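PDB 6A5D: GPI-anchored protein LLG1 from Arabidopsis thaliana, which probably acts as a membrane-anchored co-receptor that takes part in the perception of RALF peptides within a heterotypic receptor-kinase complex. Local coordinates for residues A[34-37]-A[38-41]; A[55-58]-A[59-63]; A[91-94]-A[95-98]. All coordinates share one frame; numbering follows the deposited sequence.

Contact 1: residues A[34-37]-A[38-41]; sequences NYTI and ITSK. With NAG (2-acetamido-2-deoxy-beta-D-glucopyranose), chain C; FUC (alpha-L-fucopyranose), chain B.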
ATOM      1  N   ASN A  34      -4.181  10.589   4.673  1.00  9.85           N
ATOM      2  CA  ASN A  34      -5.568  10.189   4.808  1.00 11.89           C
ATOM      3  C   ASN A  34      -5.732   8.807   4.198  1.00 11.49           C
ATOM      4  O   ASN A  34      -5.554   8.635   2.991  1.00 12.17           O
ATOM      5  CB  ASN A  34      -6.479  11.214   4.131  1.00 12.36           C
ATOM      6  CG  ASN A  34      -7.937  10.970   4.440  1.00 13.53           C
ATOM      7  OD1 ASN A  34      -8.381   9.833   4.454  1.00 12.75           O
ATOM      8  ND2 ASN A  34      -8.688  12.032   4.702  1.00 13.97           N
ATOM      9  N   TYR A  35      -6.095   7.836   5.034  1.00 10.40           N
ATOM     10  CA  TYR A  35      -6.178   6.435   4.651  1.00 10.34           C
ATOM     11  C   TYR A  35      -7.599   5.999   4.317  1.00 11.32           C
ATOM     12  O   TYR A  35      -7.829   4.807   4.075  1.00 12.31           O
ATOM     13  CB  TYR A  35      -5.553   5.546   5.741  1.00 11.03           C
ATOM     14  CG  TYR A  35      -4.064   5.734   5.799  1.00 10.26           C
ATOM     15  CD1 TYR A  35      -3.519   6.855   6.428  1.00 12.42           C
ATOM     16  CD2 TYR A  35      -3.209   4.830   5.188  1.00 12.04           C
ATOM     17  CE1 TYR A  35      -2.156   7.060   6.452  1.00 10.65           C
ATOM     18  CE2 TYR A  35      -1.853   5.026   5.201  1.00 10.79           C
ATOM     19  CZ  TYR A  35      -1.326   6.138   5.833  1.00 11.87           C
ATOM     20  OH  TYR A  35       0.030   6.323   5.832  1.00 12.88           O
ATOM     21  N   THR A  36      -8.548   6.941   4.266  1.00 10.38           N
ATOM     22  CA  THR A  36      -9.955   6.572   4.120  1.00 11.97           C
ATOM     23  C   THR A  36     -10.238   5.896   2.784  1.00 10.69           C
ATOM     24  O   THR A  36     -11.128   5.038   2.707  1.00 15.21           O
ATOM     25  CB  THR A  36     -10.854   7.784   4.369  1.00 11.73           C
ATOM     26  OG1 THR A  36     -10.564   8.302   5.671  1.00 11.83           O
ATOM     27  CG2 THR A  36     -12.333   7.397   4.310  1.00 12.39           C
ATOM     28  N   ILE A  37      -9.484   6.227   1.736  1.00 10.11           N
ATOM     29  CA  ILE A  37      -9.686   5.532   0.465  1.00 12.44           C
ATOM     30  C   ILE A  37      -9.539   4.023   0.645  1.00 12.91           C
ATOM     31  O   ILE A  37     -10.271   3.234   0.033  1.00 14.46           O
ATOM     32  CB  ILE A  37      -8.756   6.095  -0.623  1.00 14.01           C
ATOM     33  CG1 ILE A  37      -9.121   5.505  -1.977  1.00 15.22           C
ATOM     34  CG2 ILE A  37      -7.279   5.837  -0.280  1.00 12.17           C
ATOM     35  CD1 ILE A  37      -8.338   6.104  -3.098  1.00 19.18           C
ATOM     36  N   ILE A  38      -8.616   3.598   1.513  1.00 11.31           N
ATOM     37  CA  ILE A  38      -8.451   2.169   1.786  1.00  9.67           C
ATOM     38  C   ILE A  38      -9.482   1.671   2.795  1.00 11.24           C
ATOM     39  O   ILE A  38     -10.176   0.671   2.549  1.00 13.17           O
ATOM     40  CB  ILE A  38      -7.018   1.849   2.252  1.00 10.76           C
ATOM     41  CG1 ILE A  38      -5.974   2.311   1.226  1.00 10.22           C
ATOM     42  CG2 ILE A  38      -6.908   0.343   2.540  1.00 10.92           C
ATOM     43  CD1 ILE A  38      -4.540   2.077   1.665  1.00  9.41           C
ATOM     44  N   THR A  39      -9.593   2.337   3.953  1.00  9.54           N
ATOM     45  CA  THR A  39     -10.421   1.794   5.032  1.00 12.07           C
ATOM     46  C   THR A  39     -11.904   1.785   4.676  1.00 14.52           C
ATOM     47  O   THR A  39     -12.649   0.931   5.184  1.00 13.86           O
ATOM     48  CB  THR A  39     -10.182   2.522   6.363  1.00 13.27           C
ATOM     49  OG1 THR A  39     -10.537   3.903   6.243  1.00 11.27           O
ATOM     50  CG2 THR A  39      -8.734   2.428   6.782  1.00 14.74           C
ATOM     51  N   SER A  40     -12.357   2.729   3.840  1.00 11.02           N
ATOM     52  CA  SER A  40     -13.762   2.760   3.437  1.00 14.28           C
ATOM     53  C   SER A  40     -14.097   1.655   2.439  1.00 14.64           C
ATOM     54  O   SER A  40     -15.258   1.238   2.351  1.00 18.00           O
ATOM     55  CB  SER A  40     -14.126   4.135   2.875  1.00 13.56           C
ATOM     56  OG  SER A  40     -13.587   4.326   1.584  1.00 16.42           O
ATOM     57  N   LYS A  41     -13.116   1.207   1.642  1.00 12.41           N
ATOM     58  CA  LYS A  41     -13.361   0.198   0.614  1.00 12.88           C
ATOM     59  C   LYS A  41     -12.935  -1.209   1.001  1.00 14.31           C
ATOM     60  O   LYS A  41     -13.331  -2.162   0.322  1.00 14.91           O
ATOM     61  CB  LYS A  41     -12.669   0.534  -0.716  1.00 15.94           C
ATOM     62  CG  LYS A  41     -13.448   1.452  -1.628  1.00 20.30           C
ATOM     63  CD  LYS A  41     -12.541   2.079  -2.664  1.00 20.88           C
ATOM     64  CE  LYS A  41     -13.372   2.633  -3.814  1.00 27.84           C
ATOM     65  NZ  LYS A  41     -12.991   4.010  -4.204  1.00 30.43           N
TER
HETATM   66  C1  NAG C   1     -10.084  11.870   5.041  1.00 14.34           C
HETATM   67  C2  NAG C   1     -10.475  12.925   6.102  1.00 14.35           C
HETATM   68  C3  NAG C   1     -11.985  12.911   6.363  1.00 15.09           C
HETATM   69  C4  NAG C   1     -12.775  12.928   5.064  1.00 13.43           C
HETATM   70  C5  NAG C   1     -12.292  11.799   4.173  1.00 13.10           C
HETATM   71  C6  NAG C   1     -13.025  11.757   2.857  1.00 11.98           C
HETATM   72  C7  NAG C   1      -8.830  13.481   7.866  1.00 19.78           C
HETATM   73  C8  NAG C   1      -8.268  13.051   9.186  1.00 24.03           C
HETATM   74  N2  NAG C   1      -9.767  12.679   7.349  1.00 16.05           N
HETATM   75  O3  NAG C   1     -12.320  14.055   7.142  1.00 14.18           O
HETATM   76  O4  NAG C   1     -14.171  12.796   5.319  1.00 16.48           O
HETATM   77  O5  NAG C   1     -10.907  12.016   3.880  1.00 12.43           O
HETATM   78  O6  NAG C   1     -12.625  10.636   2.086  1.00 14.20           O
HETATM   79  O7  NAG C   1      -8.449  14.503   7.295  1.00 23.58           O
HETATM   80  C1  FUC B   3     -13.336  10.709   0.832  1.00 12.78           C
HETATM   81  C2  FUC B   3     -12.770   9.582  -0.036  1.00 14.77           C
HETATM   82  C3  FUC B   3     -13.162   8.209   0.544  1.00 15.77           C
HETATM   83  C4  FUC B   3     -14.684   8.137   0.704  1.00 15.53           C
HETATM   84  C5  FUC B   3     -15.151   9.306   1.585  1.00 14.83           C
HETATM   85  C6  FUC B   3     -16.658   9.393   1.785  1.00 15.65           C
HETATM   86  O2  FUC B   3     -11.383   9.714  -0.138  1.00 13.39           O
HETATM   87  O3  FUC B   3     -12.759   7.201  -0.368  1.00 15.96           O
HETATM   88  O4  FUC B   3     -15.295   8.240  -0.570  1.00 15.52           O
HETATM   89  O5  FUC B   3     -14.741  10.569   1.008  1.00 13.43           O
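Tyr35 O receives two backbone N-H groups from the next turn, those of Ile38 and Thr39. The bond from Thr39 N is 3.0 Å long and lies in the carbonyl plane. Ile38 N, at 2.9 Å from Tyr35 O, stands above that plane and makes a more bent bond, 132° at the hydrogen. Tyr35 is the N-cap of the short helix 36-39. Thr36 O is gripped twice by one residue. Ser40 N reaches it over 2.9 Å and Ser40 OG over 2.8 Å, and the two donors come from opposite faces of the carbonyl plane. The hydroxyl can bend back in this way because it sits between the backbone N and the carbonyl carbon of Ser40, chi1 74°.

The side chains of Ile37 and Ile38 meet obliquely, with Ile37 CG2 4.1 Å from Ile38 CG1. Thr36 CG2 lies 4.0 Å from Ser40 CB, and it also touches the fucose and O6 of the N-acetylglucosamine. Lys41 runs its CB and CD alongside the carbonyl oxygen of Ile37.

Asn34 starts the turn. Its OD1 accepts from Thr36 N at 2.9 Å, nearly along the C=O axis, and also from Thr36 OG1. Both donors come from Thr36 and should limit rotation of the amide. Its ND2 is bonded covalently to C1 of the N-acetylglucosamine. Outside the two segments, the ring of Tyr35 stacks on Phe59, and its OH is hydrogen-bonded to Phe30 O. Ile37 and Ile38 also pack on Phe59.

The sequence Asn34-Tyr35-Thr36 is an N-glycosylation sequon. Here it is folded as an Asx turn that leads into a helix, with the glycan lying along the outer side of that helix near Thr36, Ile37 and Ser40.

Contact 2: residues A[55-58]-A[59-63]; sequences AFKD and FACPY
Lys57 O accepts the backbone N-H of Cys61 at 2.8 Å, with an angle of 159° at the hydrogen. A second, weak bond comes to the same oxygen from Ala60 N. Ala60 N has its better partner in Phe56 O, at 2.8 Å. One residue earlier, Phe59 N is bonded to Ala55 O. A 3-10 segment follows at Cys61 and Pro62. Tyr63 N closes it with a bond of 2.8 Å to Ala60 O, three residues back.

The sulfur of Cys61 folds back over the preceding turn. SG is anti to the carbonyl carbon, chi1 -72°, and comes 3.7 Å from Lys57 CB. From there Lys57 extends straight away, and its NZ is hydrogen-bonded to Glu105 O and Gly103 O. Cys61 SG forms the disulfide with Cys106.

Ala60 CB lies over one face of the Phe56 ring, 4.0 Å from CE1. The ring also packs on Met78 and Ile82 of helix 74-86. Phe59 points to another side, where it touches Met33 and Met78. Pro62 CD sits 3.6 Å from Asp58 O, in the place where a backbone N-H would continue the helix. Pro62 CB then lies over one face of the Tyr63 ring, offset toward the rim.

Proline brings no N-H to Asp58 O, so the bonding ladder of the helix is interrupted there. The disulfide and the lysine bonds tie this helix end to the loop holding Gly103, Glu105 and Cys106, while the aromatic rings hold its buried side by apolar contact.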
ATOM      1  N   ALA A  55      -7.831  -0.228  -3.992  1.00  8.24           N
ATOM      2  CA  ALA A  55      -7.766   0.917  -3.086  1.00 10.05           C
ATOM      3  C   ALA A  55      -6.333   1.176  -2.643  1.00  9.83           C
ATOM      4  O   ALA A  55      -5.905   2.334  -2.522  1.00 11.01           O
ATOM      5  CB  ALA A  55      -8.660   0.655  -1.876  1.00 11.48           C
ATOM      6  N   PHE A  56      -5.586   0.104  -2.383  1.00  8.62           N
ATOM      7  CA  PHE A  56      -4.182   0.234  -2.020  1.00  8.31           C
ATOM      8  C   PHE A  56      -3.368   0.867  -3.145  1.00  9.61           C
ATOM      9  O   PHE A  56      -2.550   1.765  -2.891  1.00 11.25           O
ATOM     10  CB  PHE A  56      -3.651  -1.152  -1.657  1.00  9.04           C
ATOM     11  CG  PHE A  56      -2.164  -1.230  -1.550  1.00  7.93           C
ATOM     12  CD1 PHE A  56      -1.486  -0.544  -0.560  1.00 11.71           C
ATOM     13  CD2 PHE A  56      -1.434  -1.998  -2.446  1.00  9.58           C
ATOM     14  CE1 PHE A  56      -0.116  -0.621  -0.456  1.00 11.51           C
ATOM     15  CE2 PHE A  56      -0.058  -2.084  -2.335  1.00 10.03           C
ATOM     16  CZ  PHE A  56       0.601  -1.378  -1.341  1.00 10.07           C
ATOM     17  N   LYS A  57      -3.572   0.413  -4.396  1.00  8.76           N
ATOM     18  CA  LYS A  57      -2.895   1.028  -5.538  1.00  9.42           C
ATOM     19  C   LYS A  57      -3.305   2.482  -5.691  1.00  8.84           C
ATOM     20  O   LYS A  57      -2.455   3.353  -5.913  1.00  9.72           O
ATOM     21  CB  LYS A  57      -3.221   0.248  -6.812  1.00  9.56           C
ATOM     22  CG  LYS A  57      -2.416  -1.049  -6.907  1.00 10.18           C
ATOM     23  CD  LYS A  57      -2.739  -1.896  -8.135  1.00  9.96           C
ATOM     24  CE  LYS A  57      -1.882  -3.155  -8.133  1.00 10.24           C
ATOM     25  NZ  LYS A  57      -2.033  -3.945  -9.399  1.00 10.87           N
ATOM     26  N   ASP A  58      -4.599   2.777  -5.518  1.00  9.35           N
ATOM     27  CA  ASP A  58      -5.053   4.163  -5.616  1.00  9.18           C
ATOM     28  C   ASP A  58      -4.378   5.045  -4.566  1.00 10.38           C
ATOM     29  O   ASP A  58      -4.046   6.208  -4.839  1.00  9.10           O
ATOM     30  CB  ASP A  58      -6.574   4.233  -5.521  1.00 11.88           C
ATOM     31  CG  ASP A  58      -7.266   3.809  -6.806  1.00 12.14           C
ATOM     32  OD1 ASP A  58      -6.628   3.849  -7.879  1.00 12.98           O
ATOM     33  OD2 ASP A  58      -8.457   3.451  -6.753  1.00 12.44           O
ATOM     34  N   PHE A  59      -4.133   4.490  -3.375  1.00 10.73           N
ATOM     35  CA  PHE A  59      -3.461   5.227  -2.308  1.00  8.44           C
ATOM     36  C   PHE A  59      -1.968   5.367  -2.580  1.00 10.35           C
ATOM     37  O   PHE A  59      -1.389   6.445  -2.375  1.00 10.94           O
ATOM     38  CB  PHE A  59      -3.655   4.497  -0.972  1.00 10.16           C
ATOM     39  CG  PHE A  59      -2.914   5.144   0.178  1.00 10.50           C
ATOM     40  CD1 PHE A  59      -3.528   6.140   0.932  1.00  9.31           C
ATOM     41  CD2 PHE A  59      -1.608   4.772   0.494  1.00 10.66           C
ATOM     42  CE1 PHE A  59      -2.845   6.746   1.988  1.00  9.55           C
ATOM     43  CE2 PHE A  59      -0.921   5.378   1.548  1.00 10.71           C
ATOM     44  CZ  PHE A  59      -1.536   6.374   2.284  1.00 11.27           C
ATOM     45  N   ALA A  60      -1.328   4.283  -3.029  1.00 10.65           N
ATOM     46  CA  ALA A  60       0.121   4.148  -2.955  1.00 10.30           C
ATOM     47  C   ALA A  60       0.819   4.441  -4.269  1.00  9.56           C
ATOM     48  O   ALA A  60       1.949   4.922  -4.258  1.00 10.36           O
ATOM     49  CB  ALA A  60       0.494   2.727  -2.496  1.00  9.47           C
ATOM     50  N   CYS A  61       0.164   4.184  -5.393  1.00 10.56           N
ATOM     51  CA  CYS A  61       0.798   4.412  -6.685  1.00 10.21           C
ATOM     52  C   CYS A  61       1.292   5.840  -6.910  1.00 12.38           C
ATOM     53  O   CYS A  61       2.301   5.994  -7.621  1.00 10.72           O
ATOM     54  CB  CYS A  61      -0.118   3.947  -7.822  1.00  8.49           C
ATOM     55  SG  CYS A  61      -0.235   2.146  -7.927  1.00 74.81           S
ATOM     56  N   PRO A  62       0.677   6.894  -6.364  1.00 10.35           N
ATOM     57  CA  PRO A  62       1.277   8.228  -6.534  1.00 11.10           C
ATOM     58  C   PRO A  62       2.652   8.360  -5.905  1.00 11.43           C
ATOM     59  O   PRO A  62       3.346   9.344  -6.178  1.00 12.54           O
ATOM     60  CB  PRO A  62       0.247   9.198  -5.938  1.00 11.05           C
ATOM     61  CG  PRO A  62      -1.004   8.410  -5.717  1.00 11.93           C
ATOM     62  CD  PRO A  62      -0.684   6.943  -5.783  1.00 10.73           C
ATOM     63  N   TYR A  63       3.083   7.392  -5.095  1.00  7.28           N
ATOM     64  CA  TYR A  63       4.315   7.509  -4.326  1.00 10.60           C
ATOM     65  C   TYR A  63       5.355   6.471  -4.714  1.00 11.09           C
ATOM     66  O   TYR A  63       6.293   6.234  -3.950  1.00 11.72           O
ATOM     67  CB  TYR A  63       4.014   7.486  -2.822  1.00  9.14           C
ATOM     68  CG  TYR A  63       3.037   8.584  -2.483  1.00 10.69           C
ATOM     69  CD1 TYR A  63       3.482   9.888  -2.352  1.00 12.02           C
ATOM     70  CD2 TYR A  63       1.666   8.339  -2.376  1.00 11.30           C
ATOM     71  CE1 TYR A  63       2.611  10.929  -2.092  1.00  9.81           C
ATOM     72  CE2 TYR A  63       0.771   9.387  -2.124  1.00  9.41           C
ATOM     73  CZ  TYR A  63       1.257  10.674  -1.978  1.00 10.27           C
ATOM     74  OH  TYR A  63       0.426  11.753  -1.731  1.00 12.16           O
TER

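Contact 3: residues A[91-94]-A[95-98]; sequences GLFA and NQCK
The first turns of helix 92-99 form this contact, with Gly91 as N-cap. Gly91 O accepts the N-H of Asn95 at 2.8 Å. The regular ladder continues with Gln96 N to Leu92 O, also at 2.8 Å. Cys97 N then bonds to Phe93 O, and Lys98 N to Ala94 O at 3.0 Å. The first three are nearly straight; the last is a little more bent. Gly91 has a positive phi of 82°, which a residue without a side chain adopts easily.

Gln96 carries most of the side-chain contact. Its CG is anti to the carbonyl carbon, chi1 -62°, and the extended chain carries the amide back along the first turn. There NE2 and CD meet Leu92, and OE1 meets Phe93. NE2 is 3.5 Å from Leu92 CD1, and the two side chains cross at a slant. OE1 is 3.4 Å from Phe93 CD1. Phe93 and Gln96 lie side by side and point the same way, but the ring and amide planes are 73° apart. The contacts to both neighbours are van der Waals in kind. Tyr47 touches both Leu92 and Gln96 from outside the helix.

Asn95 turns its side chain back to the cap, where its CG lies 3.1 Å from Gly91 O. Its ND2 is poorly angled for a hydrogen bond to that oxygen. Lys98 lays its CB, CG and CD along Ala94 O before the chain bends at chi3. On the inner side, Phe93 meets Tyr88 edge-to-face and also meets the ring of Phe56. Cys97 forms the disulfide with Cys53 of helix 49-60.

The backbone ladder is thus joined by a covalent anchor at Cys97 and an aromatic one at Phe93. Both fasten the helix to helix 49-60, while Asn95 and Lys98 face outward on the exposed side.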
ATOM      1  N   GLY A  91       1.133  -7.774   5.119  1.00 11.34           N
ATOM      2  CA  GLY A  91       1.171  -8.470   3.857  1.00 11.36           C
ATOM      3  C   GLY A  91      -0.170  -8.668   3.171  1.00 12.04           C
ATOM      4  O   GLY A  91      -0.198  -9.221   2.062  1.00 12.52           O
ATOM      5  N   LEU A  92      -1.219  -8.244   3.743  1.00  9.96           N
ATOM      6  CA  LEU A  92      -2.547  -8.428   3.148  1.00 10.00           C
ATOM      7  C   LEU A  92      -2.594  -7.887   1.719  1.00 10.16           C
ATOM      8  O   LEU A  92      -2.937  -8.607   0.778  1.00 10.53           O
ATOM      9  CB  LEU A  92      -3.616  -7.746   4.005  1.00 30.00           C
ATOM     10  CG  LEU A  92      -5.049  -7.796   3.467  1.00 30.00           C
ATOM     11  CD1 LEU A  92      -5.540  -9.233   3.384  1.00 30.00           C
ATOM     12  CD2 LEU A  92      -5.977  -6.956   4.329  1.00 30.00           C
ATOM     13  N   PHE A  93      -2.246  -6.584   1.568  1.00 10.33           N
ATOM     14  CA  PHE A  93      -2.367  -5.949   0.259  1.00  9.50           C
ATOM     15  C   PHE A  93      -1.378  -6.525  -0.732  1.00 11.44           C
ATOM     16  O   PHE A  93      -1.725  -6.761  -1.895  1.00  8.10           O
ATOM     17  CB  PHE A  93      -2.218  -4.432   0.395  1.00 10.18           C
ATOM     18  CG  PHE A  93      -3.274  -3.840   1.249  1.00  9.51           C
ATOM     19  CD1 PHE A  93      -4.546  -3.650   0.747  1.00 10.88           C
ATOM     20  CD2 PHE A  93      -3.038  -3.566   2.578  1.00 10.33           C
ATOM     21  CE1 PHE A  93      -5.560  -3.149   1.551  1.00  9.68           C
ATOM     22  CE2 PHE A  93      -4.041  -3.064   3.393  1.00 10.57           C
ATOM     23  CZ  PHE A  93      -5.310  -2.867   2.886  1.00 11.20           C
ATOM     24  N   ALA A  94      -0.146  -6.778  -0.291  1.00  9.84           N
ATOM     25  CA  ALA A  94       0.817  -7.447  -1.153  1.00 10.93           C
ATOM     26  C   ALA A  94       0.273  -8.785  -1.645  1.00 10.92           C
ATOM     27  O   ALA A  94       0.335  -9.095  -2.844  1.00 12.11           O
ATOM     28  CB  ALA A  94       2.123  -7.650  -0.390  1.00 14.33           C
ATOM     29  N   ASN A  95      -0.300  -9.582  -0.738  1.00 12.68           N
ATOM     30  CA  ASN A  95      -0.846 -10.886  -1.117  1.00 11.03           C
ATOM     31  C   ASN A  95      -2.020 -10.726  -2.066  1.00 12.46           C
ATOM     32  O   ASN A  95      -2.080 -11.389  -3.110  1.00 10.40           O
ATOM     33  CB  ASN A  95      -1.292 -11.653   0.131  1.00 12.22           C
ATOM     34  CG  ASN A  95      -0.128 -12.158   0.951  1.00 18.57           C
ATOM     35  OD1 ASN A  95       0.994 -12.243   0.468  1.00 17.42           O
ATOM     36  ND2 ASN A  95      -0.399 -12.519   2.203  1.00 25.52           N
ATOM     37  N   GLN A  96      -2.974  -9.849  -1.715  1.00 12.54           N
ATOM     38  CA  GLN A  96      -4.157  -9.672  -2.557  1.00 11.06           C
ATOM     39  C   GLN A  96      -3.789  -9.195  -3.955  1.00 10.97           C
ATOM     40  O   GLN A  96      -4.333  -9.689  -4.950  1.00  9.73           O
ATOM     41  CB  GLN A  96      -5.139  -8.669  -1.944  1.00 11.19           C
ATOM     42  CG  GLN A  96      -5.710  -9.046  -0.597  1.00 11.23           C
ATOM     43  CD  GLN A  96      -6.333  -7.852   0.094  1.00 11.51           C
ATOM     44  OE1 GLN A  96      -5.776  -6.736   0.057  1.00 13.85           O
ATOM     45  NE2 GLN A  96      -7.496  -8.062   0.722  1.00 12.43           N
ATOM     46  N   CYS A  97      -2.878  -8.217  -4.059  1.00  9.91           N
ATOM     47  CA  CYS A  97      -2.522  -7.706  -5.376  1.00 10.37           C
ATOM     48  C   CYS A  97      -1.784  -8.770  -6.179  1.00 11.26           C
ATOM     49  O   CYS A  97      -1.984  -8.888  -7.395  1.00  9.68           O
ATOM     50  CB  CYS A  97      -1.681  -6.433  -5.244  1.00 10.32           C
ATOM     51  SG  CYS A  97      -2.589  -4.967  -4.745  1.00 10.20           S
ATOM     52  N   LYS A  98      -0.922  -9.550  -5.522  1.00  9.39           N
ATOM     53  CA  LYS A  98      -0.205 -10.596  -6.243  1.00 12.08           C
ATOM     54  C   LYS A  98      -1.159 -11.679  -6.723  1.00 12.83           C
ATOM     55  O   LYS A  98      -0.878 -12.338  -7.732  1.00 13.82           O
ATOM     56  CB  LYS A  98       0.915 -11.178  -5.381  1.00 12.34           C
ATOM     57  CG  LYS A  98       2.132 -10.264  -5.251  1.00 13.02           C
ATOM     58  CD  LYS A  98       3.075 -10.719  -4.144  1.00 18.60           C
ATOM     59  CE  LYS A  98       3.746 -12.019  -4.426  1.00 23.47           C
ATOM     60  NZ  LYS A  98       4.668 -12.308  -3.281  1.00 27.06           N
TER

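Contact 2 is the middle piece, its centre about 6 Å from the centre of the chain. The centre of contact 1 lies about 11 Å from that of contact 2. The centres of contacts 2 and 3 are about 13 Å apart. Phe59 CZ joins contact 2 to contact 1, 3.2 Å from Tyr35 CE2. Phe56 CB joins contact 2 to contact 3, 3.6 Å from Phe93 CD1. The centres of contacts 1 and 3 are about 16 Å apart, yet Ile38 CG2 meets Phe93 CZ at 3.6 Å. The glycan on Asn34 belongs to contact 1; Tyr63 of contact 2 lies beside the second glycan. The Phe93 side chain is about 13 Å from a fucose.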